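Local coordinates for ferric vibriobactin ABC transporter, periplasmic ferric vibriobactin-binding protein (Vibrio cholerae, PDB 3R5T) that binds the iron(III) complex of the siderophore vibriobactin in the periplasm, probably delivering it to an ABC transporter for import, at residues V196-S208 and L215-A227. Sequence-based numbering, arbitrary orientation. Where two conformers were deposited one is given.
With VBN ((4S,5R)-N-{3-[(2,3-dihydroxybenzoyl)amino]propyl}-2-(2,3-dihydroxyphenyl)-N-[3-({[(4S,5R)-2-(2,3-dihydroxyphenyl)-5-met hyl-4,5-dihydro-1,3-oxazol-4-yl]carbonyl}amino)propyl]-5-methyl-4,5-dihydro-1,3-oxazole-4-carboxamide), chain B.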
ATOM      1  N   VAL A 196     -17.199  -6.098   4.284  1.00 19.68           N
ATOM      2  CA  VAL A 196     -17.362  -7.150   3.290  1.00 19.98           C
ATOM      3  C   VAL A 196     -17.174  -6.509   1.920  1.00 21.04           C
ATOM      4  O   VAL A 196     -17.899  -5.565   1.559  1.00 18.25           O
ATOM      5  CB  VAL A 196     -18.742  -7.817   3.398  1.00 20.23           C
ATOM      6  CG1 VAL A 196     -18.881  -8.878   2.331  1.00 22.82           C
ATOM      7  CG2 VAL A 196     -18.957  -8.401   4.809  1.00 21.91           C
ATOM      8  N   LEU A 197     -16.226  -7.035   1.158  1.00 20.74           N
ATOM      9  CA  LEU A 197     -15.774  -6.382  -0.077  0.70 23.00           C
ATOM     10  C   LEU A 197     -16.434  -6.914  -1.338  1.00 23.29           C
ATOM     11  O   LEU A 197     -16.584  -8.125  -1.503  1.00 25.94           O
ATOM     12  CB  LEU A 197     -14.252  -6.500  -0.225  0.70 25.79           C
ATOM     13  CG  LEU A 197     -13.390  -5.523   0.582  0.70 25.07           C
ATOM     14  CD1 LEU A 197     -13.705  -4.086   0.192  0.70 24.91           C
ATOM     15  CD2 LEU A 197     -13.594  -5.736   2.074  0.70 25.79           C
ATOM     16  N   GLU A 198     -16.830  -5.998  -2.224  1.00 19.27           N
ATOM     17  CA  GLU A 198     -17.259  -6.370  -3.568  1.00 21.34           C
ATOM     18  C   GLU A 198     -16.015  -6.510  -4.450  1.00 20.52           C
ATOM     19  O   GLU A 198     -15.105  -5.666  -4.408  1.00 23.82           O
ATOM     20  CB  GLU A 198     -18.205  -5.326  -4.158  1.00 24.00           C
ATOM     21  CG  GLU A 198     -18.450  -5.491  -5.662  1.00 25.65           C
ATOM     22  CD  GLU A 198     -19.382  -4.418  -6.221  1.00 26.63           C
ATOM     23  OE1 GLU A 198     -19.484  -3.346  -5.603  1.00 24.56           O
ATOM     24  OE2 GLU A 198     -20.032  -4.665  -7.250  1.00 27.65           O
ATOM     25  N   GLU A 199     -15.978  -7.575  -5.239  1.00 22.99           N
ATOM     26  CA  GLU A 199     -14.901  -7.790  -6.201  0.61 21.44           C
ATOM     27  C   GLU A 199     -15.369  -7.327  -7.576  1.00 20.75           C
ATOM     28  O   GLU A 199     -16.484  -7.630  -7.990  1.00 20.13           O
ATOM     29  CB  GLU A 199     -14.506  -9.273  -6.257  0.61 22.66           C
ATOM     30  CG  GLU A 199     -13.440  -9.649  -7.306  0.61 21.59           C
ATOM     31  CD  GLU A 199     -11.998  -9.457  -6.816  0.61 24.78           C
ATOM     32  OE1 GLU A 199     -11.059  -9.890  -7.512  0.61 24.48           O
ATOM     33  OE2 GLU A 199     -11.797  -8.877  -5.741  0.61 22.46           O
ATOM     34  N   PRO A 200     -14.519  -6.567  -8.286  1.00 18.90           N
ATOM     35  CA  PRO A 200     -14.884  -6.174  -9.653  1.00 20.76           C
ATOM     36  C   PRO A 200     -14.853  -7.395 -10.571  1.00 23.12           C
ATOM     37  O   PRO A 200     -14.037  -8.293 -10.366  1.00 22.93           O
ATOM     38  CB  PRO A 200     -13.774  -5.188 -10.052  1.00 19.37           C
ATOM     39  CG  PRO A 200     -12.604  -5.574  -9.194  1.00 16.82           C
ATOM     40  CD  PRO A 200     -13.166  -6.126  -7.909  1.00 17.93           C
ATOM     41  N   ASP A 201     -15.748  -7.445 -11.548  1.00 20.71           N
ATOM     42  CA  ASP A 201     -15.786  -8.563 -12.485  1.00 24.15           C
ATOM     43  C   ASP A 201     -14.470  -8.628 -13.254  1.00 25.17           C
ATOM     44  O   ASP A 201     -14.101  -7.669 -13.926  1.00 24.16           O
ATOM     45  CB  ASP A 201     -16.963  -8.380 -13.444  1.00 22.84           C
ATOM     46  CG  ASP A 201     -17.205  -9.589 -14.336  1.00 26.16           C
ATOM     47  OD1 ASP A 201     -16.251 -10.326 -14.641  1.00 26.87           O
ATOM     48  OD2 ASP A 201     -18.367  -9.785 -14.756  1.00 29.44           O
ATOM     49  N   PRO A 202     -13.743  -9.753 -13.150  1.00 23.96           N
ATOM     50  CA  PRO A 202     -12.444  -9.866 -13.828  1.00 26.90           C
ATOM     51  C   PRO A 202     -12.530  -9.606 -15.330  1.00 27.37           C
ATOM     52  O   PRO A 202     -11.548  -9.190 -15.956  1.00 26.56           O
ATOM     53  CB  PRO A 202     -12.026 -11.315 -13.552  1.00 28.29           C
ATOM     54  CG  PRO A 202     -12.749 -11.684 -12.292  1.00 29.47           C
ATOM     55  CD  PRO A 202     -14.063 -10.950 -12.350  1.00 24.73           C
ATOM     56  N   ALA A 203     -13.701  -9.842 -15.905  1.00 27.12           N
ATOM     57  CA  ALA A 203     -13.876  -9.634 -17.337  1.00 26.88           C
ATOM     58  C   ALA A 203     -13.768  -8.162 -17.736  1.00 27.26           C
ATOM     59  O   ALA A 203     -13.665  -7.842 -18.917  1.00 29.66           O
ATOM     60  CB  ALA A 203     -15.208 -10.214 -17.802  1.00 27.13           C
ATOM     61  N   TRP A 204     -13.787  -7.272 -16.749  1.00 27.87           N
ATOM     62  CA  TRP A 204     -13.773  -5.844 -17.016  1.00 26.17           C
ATOM     63  C   TRP A 204     -12.364  -5.308 -17.248  1.00 25.65           C
ATOM     64  O   TRP A 204     -12.200  -4.110 -17.430  1.00 24.88           O
ATOM     65  CB  TRP A 204     -14.357  -5.065 -15.835  1.00 26.70           C
ATOM     66  CG  TRP A 204     -15.812  -5.294 -15.518  1.00 24.03           C
ATOM     67  CD1 TRP A 204     -16.755  -5.874 -16.305  1.00 24.73           C
ATOM     68  CD2 TRP A 204     -16.481  -4.860 -14.335  1.00 21.91           C
ATOM     69  NE1 TRP A 204     -17.979  -5.866 -15.664  1.00 22.67           N
ATOM     70  CE2 TRP A 204     -17.835  -5.234 -14.456  1.00 22.69           C
ATOM     71  CE3 TRP A 204     -16.061  -4.194 -13.176  1.00 21.62           C
ATOM     72  CZ2 TRP A 204     -18.765  -4.980 -13.457  1.00 23.23           C
ATOM     73  CZ3 TRP A 204     -16.987  -3.946 -12.184  1.00 20.00           C
ATOM     74  CH2 TRP A 204     -18.324  -4.330 -12.334  1.00 20.87           C
ATOM     75  N   GLN A 205     -11.350  -6.168 -17.208  1.00 22.87           N
ATOM     76  CA  GLN A 205      -9.974  -5.698 -17.377  1.00 21.51           C
ATOM     77  C   GLN A 205      -9.826  -4.837 -18.631  1.00 21.79           C
ATOM     78  O   GLN A 205     -10.215  -5.254 -19.722  1.00 23.00           O
ATOM     79  CB  GLN A 205      -8.987  -6.858 -17.456  1.00 20.78           C
ATOM     80  CG  GLN A 205      -7.540  -6.399 -17.657  1.00 20.65           C
ATOM     81  CD  GLN A 205      -6.584  -7.563 -17.755  1.00 22.24           C
ATOM     82  OE1 GLN A 205      -6.425  -8.336 -16.806  1.00 23.41           O
ATOM     83  NE2 GLN A 205      -5.952  -7.709 -18.915  1.00 21.95           N
ATOM     84  N   ALA A 206      -9.235  -3.655 -18.468  1.00 20.78           N
ATOM     85  CA  ALA A 206      -9.022  -2.751 -19.587  1.00 19.74           C
ATOM     86  C   ALA A 206      -7.666  -3.043 -20.218  1.00 21.70           C
ATOM     87  O   ALA A 206      -6.636  -2.954 -19.559  1.00 23.29           O
ATOM     88  CB  ALA A 206      -9.110  -1.284 -19.106  1.00 17.60           C
ATOM     89  N   GLY A 207      -7.666  -3.427 -21.488  1.00 24.11           N
ATOM     90  CA  GLY A 207      -6.415  -3.713 -22.164  1.00 25.13           C
ATOM     91  C   GLY A 207      -5.739  -5.007 -21.725  1.00 25.21           C
ATOM     92  O   GLY A 207      -6.368  -5.894 -21.135  1.00 24.86           O
ATOM     93  N   SER A 208      -4.440  -5.106 -22.005  1.00 29.59           N
ATOM     94  CA  SER A 208      -3.704  -6.360 -21.852  1.00 27.91           C
ATOM     95  C   SER A 208      -2.834  -6.479 -20.599  1.00 25.20           C
ATOM     96  O   SER A 208      -2.354  -7.572 -20.294  1.00 25.70           O
ATOM     97  CB  SER A 208      -2.825  -6.614 -23.083  1.00 29.75           C
ATOM     98  OG  SER A 208      -1.863  -5.584 -23.225  1.00 30.86           O
ATOM     99  N   LEU A 215      -8.154  -3.655 -10.330  1.00 13.34           N
ATOM    100  CA  LEU A 215      -8.527  -3.964 -11.701  1.00 14.80           C
ATOM    101  C   LEU A 215      -8.723  -2.630 -12.405  1.00 15.65           C
ATOM    102  O   LEU A 215      -9.549  -1.812 -11.972  1.00 15.04           O
ATOM    103  CB  LEU A 215      -9.838  -4.768 -11.759  1.00 14.66           C
ATOM    104  CG  LEU A 215     -10.188  -5.343 -13.136  1.00 17.77           C
ATOM    105  CD1 LEU A 215      -9.193  -6.408 -13.533  1.00 20.43           C
ATOM    106  CD2 LEU A 215     -11.581  -5.947 -13.133  1.00 17.10           C
ATOM    107  N   ARG A 216      -7.967  -2.402 -13.481  1.00 16.91           N
ATOM    108  CA  ARG A 216      -8.153  -1.220 -14.309  1.00 16.10           C
ATOM    109  C   ARG A 216      -9.294  -1.487 -15.283  1.00 17.20           C
ATOM    110  O   ARG A 216      -9.320  -2.533 -15.937  1.00 22.37           O
ATOM    111  CB  ARG A 216      -6.862  -0.884 -15.051  1.00 14.86           C
ATOM    112  CG  ARG A 216      -5.902  -0.028 -14.260  1.00 17.05           C
ATOM    113  CD  ARG A 216      -5.411  -0.681 -12.995  1.00 12.66           C
ATOM    114  NE  ARG A 216      -4.174  -0.024 -12.582  1.00 13.21           N
ATOM    115  CZ  ARG A 216      -3.397  -0.424 -11.587  1.00 14.28           C
ATOM    116  NH1 ARG A 216      -3.740  -1.466 -10.835  1.00 14.22           N
ATOM    117  NH2 ARG A 216      -2.285   0.257 -11.321  1.00 15.92           N
ATOM    118  N   ILE A 217     -10.234  -0.543 -15.380  1.00 17.05           N
ATOM    119  CA  ILE A 217     -11.470  -0.763 -16.130  1.00 15.97           C
ATOM    120  C   ILE A 217     -11.893   0.485 -16.928  1.00 18.00           C
ATOM    121  O   ILE A 217     -11.611   1.610 -16.520  1.00 19.17           O
ATOM    122  CB  ILE A 217     -12.632  -1.175 -15.172  1.00 18.73           C
ATOM    123  CG1 ILE A 217     -12.988  -0.009 -14.242  1.00 19.52           C
ATOM    124  CG2 ILE A 217     -12.274  -2.445 -14.376  1.00 20.21           C
ATOM    125  CD1 ILE A 217     -14.195  -0.249 -13.364  1.00 17.82           C
ATOM    126  N   HIS A 218     -12.595   0.284 -18.045  1.00 18.33           N
ATOM    127  CA  HIS A 218     -13.251   1.407 -18.706  1.00 19.49           C
ATOM    128  C   HIS A 218     -14.214   2.060 -17.720  1.00 21.66           C
ATOM    129  O   HIS A 218     -14.845   1.377 -16.895  1.00 19.59           O
ATOM    130  CB  HIS A 218     -14.012   0.973 -19.953  1.00 21.42           C
ATOM    131  CG  HIS A 218     -13.138   0.458 -21.052  1.00 24.70           C
ATOM    132  ND1 HIS A 218     -13.630  -0.290 -22.098  1.00 30.42           N
ATOM    133  CD2 HIS A 218     -11.809   0.583 -21.271  1.00 25.95           C
ATOM    134  CE1 HIS A 218     -12.643  -0.603 -22.918  1.00 32.89           C
ATOM    135  NE2 HIS A 218     -11.526  -0.090 -22.436  1.00 29.52           N
ATOM    136  N   TYR A 219     -14.308   3.384 -17.815  1.00 21.10           N
ATOM    137  CA  TYR A 219     -15.138   4.199 -16.942  1.00 22.03           C
ATOM    138  C   TYR A 219     -16.559   3.666 -16.789  1.00 21.88           C
ATOM    139  O   TYR A 219     -17.087   3.628 -15.678  1.00 21.14           O
ATOM    140  CB  TYR A 219     -15.194   5.613 -17.508  1.00 21.24           C
ATOM    141  CG  TYR A 219     -16.202   6.530 -16.856  1.00 19.42           C
ATOM    142  CD1 TYR A 219     -17.341   6.930 -17.542  1.00 19.26           C
ATOM    143  CD2 TYR A 219     -16.020   6.996 -15.561  1.00 17.98           C
ATOM    144  CE1 TYR A 219     -18.260   7.785 -16.975  1.00 21.94           C
ATOM    145  CE2 TYR A 219     -16.946   7.847 -14.971  1.00 19.95           C
ATOM    146  CZ  TYR A 219     -18.067   8.224 -15.684  1.00 20.87           C
ATOM    147  OH  TYR A 219     -18.985   9.081 -15.137  1.00 22.88           O
ATOM    148  N   GLU A 220     -17.165   3.271 -17.903  1.00 19.46           N
ATOM    149  CA  GLU A 220     -18.563   2.820 -17.903  1.00 21.75           C
ATOM    150  C   GLU A 220     -18.837   1.696 -16.906  1.00 21.30           C
ATOM    151  O   GLU A 220     -19.951   1.572 -16.390  1.00 22.55           O
ATOM    152  CB  GLU A 220     -19.014   2.363 -19.301  1.00 26.44           C
ATOM    153  CG  GLU A 220     -19.217   3.487 -20.291  1.00 31.80           C
ATOM    154  CD  GLU A 220     -17.926   4.197 -20.611  1.00 39.34           C
ATOM    155  OE1 GLU A 220     -16.886   3.503 -20.702  1.00 36.35           O
ATOM    156  OE2 GLU A 220     -17.957   5.440 -20.764  1.00 41.36           O
ATOM    157  N   HIS A 221     -17.845   0.850 -16.650  1.00 17.78           N
ATOM    158  CA  HIS A 221     -18.055  -0.260 -15.718  1.00 19.25           C
ATOM    159  C   HIS A 221     -18.347   0.194 -14.287  1.00 18.73           C
ATOM    160  O   HIS A 221     -18.912  -0.578 -13.501  1.00 20.46           O
ATOM    161  CB  HIS A 221     -16.876  -1.239 -15.725  1.00 22.58           C
ATOM    162  CG  HIS A 221     -16.756  -2.043 -16.985  1.00 24.21           C
ATOM    163  ND1 HIS A 221     -17.728  -2.926 -17.406  1.00 25.19           N
ATOM    164  CD2 HIS A 221     -15.764  -2.112 -17.904  1.00 24.82           C
ATOM    165  CE1 HIS A 221     -17.344  -3.496 -18.536  1.00 25.58           C
ATOM    166  NE2 HIS A 221     -16.155  -3.018 -18.860  1.00 25.22           N
ATOM    167  N   LEU A 222     -17.931   1.409 -13.932  1.00 20.97           N
ATOM    168  CA  LEU A 222     -18.253   1.947 -12.610  1.00 19.84           C
ATOM    169  C   LEU A 222     -19.749   1.937 -12.342  1.00 21.57           C
ATOM    170  O   LEU A 222     -20.180   1.749 -11.197  1.00 21.09           O
ATOM    171  CB  LEU A 222     -17.719   3.375 -12.439  1.00 18.90           C
ATOM    172  CG  LEU A 222     -16.204   3.579 -12.297  1.00 17.61           C
ATOM    173  CD1 LEU A 222     -15.920   5.066 -12.206  1.00 20.00           C
ATOM    174  CD2 LEU A 222     -15.644   2.838 -11.074  1.00 17.31           C
ATOM    175  N   THR A 223     -20.550   2.118 -13.389  1.00 19.72           N
ATOM    176  CA  THR A 223     -22.003   2.118 -13.217  1.00 21.42           C
ATOM    177  C   THR A 223     -22.545   0.761 -12.793  1.00 22.58           C
ATOM    178  O   THR A 223     -23.678   0.674 -12.346  1.00 23.89           O
ATOM    179  CB  THR A 223     -22.757   2.528 -14.495  1.00 22.58           C
ATOM    180  OG1 THR A 223     -22.569   1.530 -15.508  1.00 21.32           O
ATOM    181  CG2 THR A 223     -22.291   3.892 -15.000  1.00 21.33           C
ATOM    182  N   GLN A 224     -21.731  -0.288 -12.934  1.00 22.85           N
ATOM    183  CA  GLN A 224     -22.177  -1.653 -12.652  1.00 23.65           C
ATOM    184  C   GLN A 224     -21.847  -2.116 -11.240  1.00 22.50           C
ATOM    185  O   GLN A 224     -22.230  -3.224 -10.849  1.00 22.45           O
ATOM    186  CB  GLN A 224     -21.591  -2.617 -13.686  1.00 25.67           C
ATOM    187  CG  GLN A 224     -22.030  -2.280 -15.112  1.00 28.18           C
ATOM    188  CD  GLN A 224     -21.358  -3.150 -16.167  1.00 31.10           C
ATOM    189  OE1 GLN A 224     -20.153  -3.084 -16.365  1.00 30.69           O
ATOM    190  NE2 GLN A 224     -22.155  -3.957 -16.865  1.00 34.30           N
ATOM    191  N   LEU A 225     -21.165  -1.272 -10.469  1.00 20.11           N
ATOM    192  CA  LEU A 225     -20.824  -1.634  -9.090  1.00 21.51           C
ATOM    193  C   LEU A 225     -22.085  -1.759  -8.228  1.00 24.86           C
ATOM    194  O   LEU A 225     -23.001  -0.940  -8.320  1.00 25.66           O
ATOM    195  CB  LEU A 225     -19.835  -0.622  -8.499  1.00 20.82           C
ATOM    196  CG  LEU A 225     -18.462  -0.624  -9.166  1.00 24.57           C
ATOM    197  CD1 LEU A 225     -17.640   0.590  -8.733  1.00 25.25           C
ATOM    198  CD2 LEU A 225     -17.728  -1.909  -8.839  1.00 24.04           C
ATOM    199  N   GLN A 226     -22.147  -2.792  -7.395  1.00 25.07           N
ATOM    200  CA  GLN A 226     -23.385  -3.052  -6.666  1.00 28.49           C
ATOM    201  C   GLN A 226     -23.342  -2.727  -5.173  1.00 26.72           C
ATOM    202  O   GLN A 226     -24.391  -2.669  -4.521  1.00 26.98           O
ATOM    203  CB  GLN A 226     -23.839  -4.502  -6.867  1.00 30.73           C
ATOM    204  CG  GLN A 226     -24.109  -4.893  -8.319  1.00 36.86           C
ATOM    205  CD  GLN A 226     -25.445  -4.377  -8.851  1.00 42.57           C
ATOM    206  OE1 GLN A 226     -26.004  -4.936  -9.799  1.00 46.55           O
ATOM    207  NE2 GLN A 226     -25.959  -3.313  -8.245  1.00 41.04           N
ATOM    208  N   ALA A 227     -22.149  -2.514  -4.632  1.00 21.92           N
ATOM    209  CA  ALA A 227     -22.035  -2.319  -3.191  1.00 25.77           C
ATOM    210  C   ALA A 227     -22.758  -1.065  -2.703  1.00 25.48           C
ATOM    211  O   ALA A 227     -22.842  -0.038  -3.395  1.00 23.36           O
ATOM    212  CB  ALA A 227     -20.572  -2.318  -2.741  1.00 21.92           C
TER
HETATM  213  C   VBN B   1      -0.842   5.878 -12.886  1.00 20.18           C
HETATM  214  N   VBN B   1       0.940   4.306 -12.005  1.00 17.13           N
HETATM  215  O   VBN B   1      -1.414   5.012 -13.458  1.00 19.18           O
HETATM  216  CA  VBN B   1       0.559   5.670 -12.325  1.00 19.99           C
HETATM  217  CB  VBN B   1       1.714   6.086 -13.313  1.00 21.71           C
HETATM  218  CAB VBN B   1       1.004   9.694  -5.387  1.00 20.62           C
HETATM  219  OAC VBN B   1      -5.767   4.904 -10.576  1.00 20.17           O
HETATM  220  OAD VBN B   1       1.571   9.462  -9.927  1.00 19.30           O
HETATM  221  OAF VBN B   1      -0.729   2.135  -8.793  1.00 15.06           O
HETATM  222  OAG VBN B   1       1.070  -0.928 -11.859  1.00 16.45           O
HETATM  223  OAH VBN B   1       2.201   2.657  -9.420  1.00 14.35           O
HETATM  224  OAI VBN B   1      -1.666   4.001 -10.443  1.00 16.62           O
HETATM  225  OAJ VBN B   1       0.522   1.712 -11.500  1.00 13.91           O
HETATM  226  OAK VBN B   1       0.984   5.071  -9.161  1.00 14.83           O
HETATM  227  CAL VBN B   1      -4.384   1.866  -8.047  1.00 16.82           C
HETATM  228  CAM VBN B   1       3.151   0.681 -14.498  1.00 20.99           C
HETATM  229  CAN VBN B   1       4.405   4.328  -6.937  1.00 14.64           C
HETATM  230  CAO VBN B   1      -2.974   1.599  -7.991  1.00 15.82           C
HETATM  231  CAP VBN B   1       2.569  -0.327 -13.678  1.00 18.90           C
HETATM  232  CAQ VBN B   1       3.878   3.301  -7.788  1.00 13.51           C
HETATM  233  CAR VBN B   1      -4.904   2.872  -8.941  1.00 18.33           C
HETATM  234  CAS VBN B   1       2.829   2.033 -14.309  1.00 19.79           C
HETATM  235  CAT VBN B   1       3.786   5.603  -6.874  1.00 15.99           C
HETATM  236  CAU VBN B   1      -3.920   7.323 -12.953  1.00 20.51           C
HETATM  237  CAV VBN B   1      -1.464   9.610 -11.991  1.00 19.77           C
HETATM  238  CAW VBN B   1      -4.428   5.874 -12.851  1.00 18.84           C
HETATM  239  CAX VBN B   1      -0.786  10.654 -11.072  1.00 20.46           C
HETATM  240  CAY VBN B   1      -2.580   7.504 -13.668  1.00 18.93           C
HETATM  241  CAZ VBN B   1      -0.649   8.326 -12.221  1.00 18.41           C
HETATM  242  NBB VBN B   1      -3.832   5.042 -11.809  1.00 15.34           N
HETATM  243  NBC VBN B   1      -0.663  10.144  -9.708  1.00 20.29           N
HETATM  244  NBD VBN B   1       0.659   7.377  -7.969  1.00 18.28           N
HETATM  245  OBF VBN B   1       2.486   8.139  -6.713  1.00 16.84           O
HETATM  246  CBG VBN B   1      -4.637   4.585 -10.700  1.00 19.44           C
HETATM  247  CBH VBN B   1       0.587   9.531  -9.248  1.00 19.50           C
HETATM  248  CBJ VBN B   1       1.472   3.778 -13.234  1.00 18.37           C
HETATM  249  CBK VBN B   1      -2.091   2.340  -8.828  1.00 15.62           C
HETATM  250  CBL VBN B   1       1.654   0.028 -12.669  1.00 16.86           C
HETATM  251  CBM VBN B   1       2.745   3.584  -8.547  1.00 13.84           C
HETATM  252  CBN VBN B   1      -2.578   3.288  -9.680  1.00 16.50           C
HETATM  253  CBO VBN B   1       1.356   1.318 -12.501  1.00 15.74           C
HETATM  254  CBP VBN B   1       2.154   4.816  -8.482  1.00 14.65           C
HETATM  255  CBQ VBN B   1      -4.047   3.565  -9.733  1.00 18.60           C
HETATM  256  CBR VBN B   1       1.979   2.360 -13.331  1.00 17.09           C
HETATM  257  CBS VBN B   1       2.681   5.858  -7.596  1.00 15.58           C
HETATM  258  CBU VBN B   1       1.540   9.293  -6.750  1.00 18.19           C
HETATM  259  CBW VBN B   1       2.047   7.219  -7.664  1.00 17.56           C
HETATM  260  CBX VBN B   1       0.506   8.837  -7.895  1.00 18.78           C
HETATM  261  NBY VBN B   1      -1.380   7.233 -12.870  1.00 20.43           N
HETATM  262  OG1 VBN B   1       2.083   4.804 -13.985  1.00 21.39           O
HETATM  263  CG2 VBN B   1       2.832   6.972 -12.785  1.00 23.10           C
HETATM  264  O   HOH W   1     -12.918  -2.252 -19.278  1.00 23.06           O
HETATM  265  O   HOH W   2     -19.921  -5.408 -18.295  1.00 47.42           O
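Trp204 lies almost flat on His221, the indole five-membered ring and the imidazole forming an offset stack with centroids 3.8 Å apart and planes at 17°. Two CH-pi contacts extend it: Trp204 CB sits over the imidazole, and His221 CB over the indole six-membered ring. A hydrogen bond near the imidazole plane, from His221 ND1 to Gln224 OE1 (2.6 Å), limits rotation of the ring about its CB-CG bond, and that oxygen rests above the same indole face as the imidazole. Asp201 CB sits against the rim of the opposite face, while Leu225 CD2 meets the indole edge in plane, 4.0 Å from Trp204 CZ3. Glu198 reaches across on an extended chain, CG anti to the backbone N (chi1 167°). Gln226 N meets Glu198 OE2 on the syn side at 2.8 Å, nearly straight at 170°, and Ala227 N approaches Glu198 OE1 from above the carboxylate plane. Asn166 also bonds OE1, tying the buried acid to strand 165-169. Ala206 N donates to Arg216 O at 2.8 Å. Arg216 NH1 bonds Phe214 O and Asp213, and NH2 of Arg216 lies 3.2 Å from vibriobactin OAJ. The loop thus packs against edge strand 214-217 and the following turn, with Arg216 lining the ferric vibriobactin pocket of this solute-binding protein 8 family member.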